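Putative 4-amino-4-deoxychorismate lyase (PDB 2ZGI) is a pyridoxal-phosphate enzyme of the class-IV aminotransferase family that probably acts as a lyase, putatively on 4-amino-4-deoxychorismate. Local coordinates at residues Leu50-Ser55 with Tyr125-Tyr130. Sequence-based numbering, arbitrary orientation.
Sequences LALGLS and YKTGNY. With PLP (pyridoxal-5'-phosphate), chain P.
Ala51 and Leu52 meet Tyr125 and Thr127 through apolar contacts alone. The Ala51 methyl sits against the outer part of the phenol ring. Ala51 CB is 3.5 Å from Tyr125 CE1 and lies almost as near to CZ and OH. Leu52 uses both methyls. Leu52 CD2 approaches the ring obliquely, 4.0 Å from Tyr125 CD2, on the same side of the ring plane as the Ala51 methyl. Its CD1 reaches past the ring to Tyr125 CB and on to Thr127. There the fit is tight, with Leu52 CD1 3.5 Å from Thr127 CG2 and the two side chains at about a right angle. Tyr125 CG lies beside its own backbone N (chi1 -49°), which carries the ring out to the end of helix 38-51. An alanine in place of Tyr125 would probably open a gap beside the Ala51 methyl and leave Leu52 CD2 without its ring partner.

The helix stops here in a Schellman motif. Gly53, at positive phi, is the C-prime residue, and its N bonds to Leu50 O at 3.3 Å. Facing this helix end is the loop that leads into helix 131-142 and carries the cofactor lysine. The Lys126 side chain starts away from segment 50-55; those of Tyr125 and Thr127 start toward it. Lys126 NZ is joined covalently to PLP C4A, 1.8 Å in the model, and lies 2.8 Å from PLP O3. Arg44, on helix 38-51 itself, also bonds to PLP.

One side-chain bond lies within the loop. Thr127 OG1 accepts from Asn129 N at 3.0 Å (N-H...O 151°), forming an ST turn. With OG1 in the turn, CG2 is the branch meeting Leu52. Outside the two segments, His48 meets the Tyr125 ring edge-to-face, and Leu135 of the second subunit packs on Leu52.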
# COMPACT_ATOMS: atom_id res chain seq x y z
N LEU D 50 22.32 15.72 -14.97
CA LEU D 50 22.10 15.20 -16.33
C LEU D 50 20.90 14.22 -16.39
O LEU D 50 20.13 14.23 -17.36
CB LEU D 50 23.39 14.64 -16.97
CG LEU D 50 24.78 15.35 -16.85
CD1 LEU D 50 25.75 15.02 -18.00
CD2 LEU D 50 24.79 16.90 -16.56
N ALA D 51 20.71 13.42 -15.34
CA ALA D 51 19.63 12.42 -15.31
C ALA D 51 18.24 13.09 -15.33
O ALA D 51 17.27 12.54 -15.83
CB ALA D 51 19.76 11.50 -14.08
N LEU D 52 18.18 14.31 -14.82
CA LEU D 52 16.93 14.98 -14.58
C LEU D 52 16.73 16.13 -15.56
O LEU D 52 15.87 17.00 -15.35
CB LEU D 52 16.89 15.44 -13.12
CG LEU D 52 16.83 14.22 -12.16
CD1 LEU D 52 16.68 14.65 -10.75
CD2 LEU D 52 15.70 13.28 -12.54
N GLY D 53 17.55 16.13 -16.61
CA GLY D 53 17.52 17.12 -17.69
C GLY D 53 17.85 18.54 -17.30
O GLY D 53 17.36 19.47 -17.93
N LEU D 54 18.66 18.72 -16.25
CA LEU D 54 19.08 20.04 -15.82
C LEU D 54 20.49 20.37 -16.32
O LEU D 54 21.41 19.57 -16.13
CB LEU D 54 19.02 20.15 -14.29
CG LEU D 54 17.70 19.84 -13.57
CD1 LEU D 54 17.99 19.65 -12.08
CD2 LEU D 54 16.70 20.94 -13.78
N SER D 55 20.65 21.52 -16.97
CA SER D 55 21.98 22.02 -17.37
C SER D 55 22.96 22.09 -16.20
O SER D 55 22.66 22.73 -15.19
CB SER D 55 21.88 23.40 -18.00
OG SER D 55 20.98 23.40 -19.08
N TYR D 125 18.27 9.97 -6.82
CA TYR D 125 18.81 11.32 -7.01
C TYR D 125 18.60 12.20 -5.78
O TYR D 125 17.62 12.05 -5.02
CB TYR D 125 18.19 11.96 -8.26
CG TYR D 125 18.26 11.04 -9.44
CD1 TYR D 125 19.51 10.64 -9.97
CD2 TYR D 125 17.11 10.51 -10.02
CE1 TYR D 125 19.60 9.75 -11.05
CE2 TYR D 125 17.18 9.63 -11.11
CZ TYR D 125 18.44 9.26 -11.62
OH TYR D 125 18.53 8.39 -12.67
N LYS D 126 19.53 13.14 -5.59
CA LYS D 126 19.47 14.10 -4.49
C LYS D 126 18.81 15.37 -5.03
O LYS D 126 19.49 16.25 -5.60
CB LYS D 126 20.89 14.35 -3.99
CG LYS D 126 20.98 14.63 -2.50
CD LYS D 126 22.39 14.50 -2.01
CE LYS D 126 22.59 15.31 -0.75
NZ LYS D 126 21.87 14.63 0.37
N THR D 127 17.47 15.42 -4.91
CA THR D 127 16.67 16.46 -5.55
C THR D 127 15.97 17.38 -4.55
O THR D 127 15.83 17.05 -3.37
CB THR D 127 15.58 15.87 -6.51
OG1 THR D 127 14.43 15.41 -5.76
CG2 THR D 127 16.13 14.70 -7.30
N GLY D 128 15.51 18.52 -5.07
CA GLY D 128 14.65 19.45 -4.36
C GLY D 128 13.27 18.92 -4.03
O GLY D 128 12.49 19.62 -3.37
N ASN D 129 12.94 17.71 -4.47
CA ASN D 129 11.68 17.10 -4.07
C ASN D 129 11.91 16.32 -2.78
O ASN D 129 12.04 15.08 -2.78
CB ASN D 129 11.11 16.24 -5.19
CG ASN D 129 10.40 17.07 -6.23
OD1 ASN D 129 10.78 18.22 -6.52
ND2 ASN D 129 9.37 16.52 -6.78
N TYR D 130 12.03 17.07 -1.69
CA TYR D 130 12.63 16.53 -0.48
C TYR D 130 11.59 16.44 0.66
O TYR D 130 11.92 16.15 1.78
CB TYR D 130 13.81 17.45 -0.08
CG TYR D 130 14.69 16.93 1.00
CD1 TYR D 130 15.56 15.86 0.77
CD2 TYR D 130 14.68 17.51 2.27
CE1 TYR D 130 16.39 15.37 1.78
CE2 TYR D 130 15.50 17.03 3.29
CZ TYR D 130 16.34 15.96 3.04
OH TYR D 130 17.13 15.47 4.06
N1 PLP P . 20.03 9.89 2.25
C2 PLP P . 19.43 10.98 1.74
C2A PLP P . 17.95 10.96 1.49
C3 PLP P . 20.18 12.13 1.45
O3 PLP P . 19.53 13.21 0.93
C4 PLP P . 21.56 12.11 1.68
C4A PLP P . 22.46 13.28 1.36
C5 PLP P . 22.15 10.95 2.18
C6 PLP P . 21.34 9.85 2.46
C5A PLP P . 23.63 10.86 2.49
O4P PLP P . 24.49 10.95 1.35
P PLP P . 26.03 11.38 1.43
O1P PLP P . 26.75 10.33 2.23
O2P PLP P . 26.14 12.72 2.13
O3P PLP P . 26.34 11.43 -0.03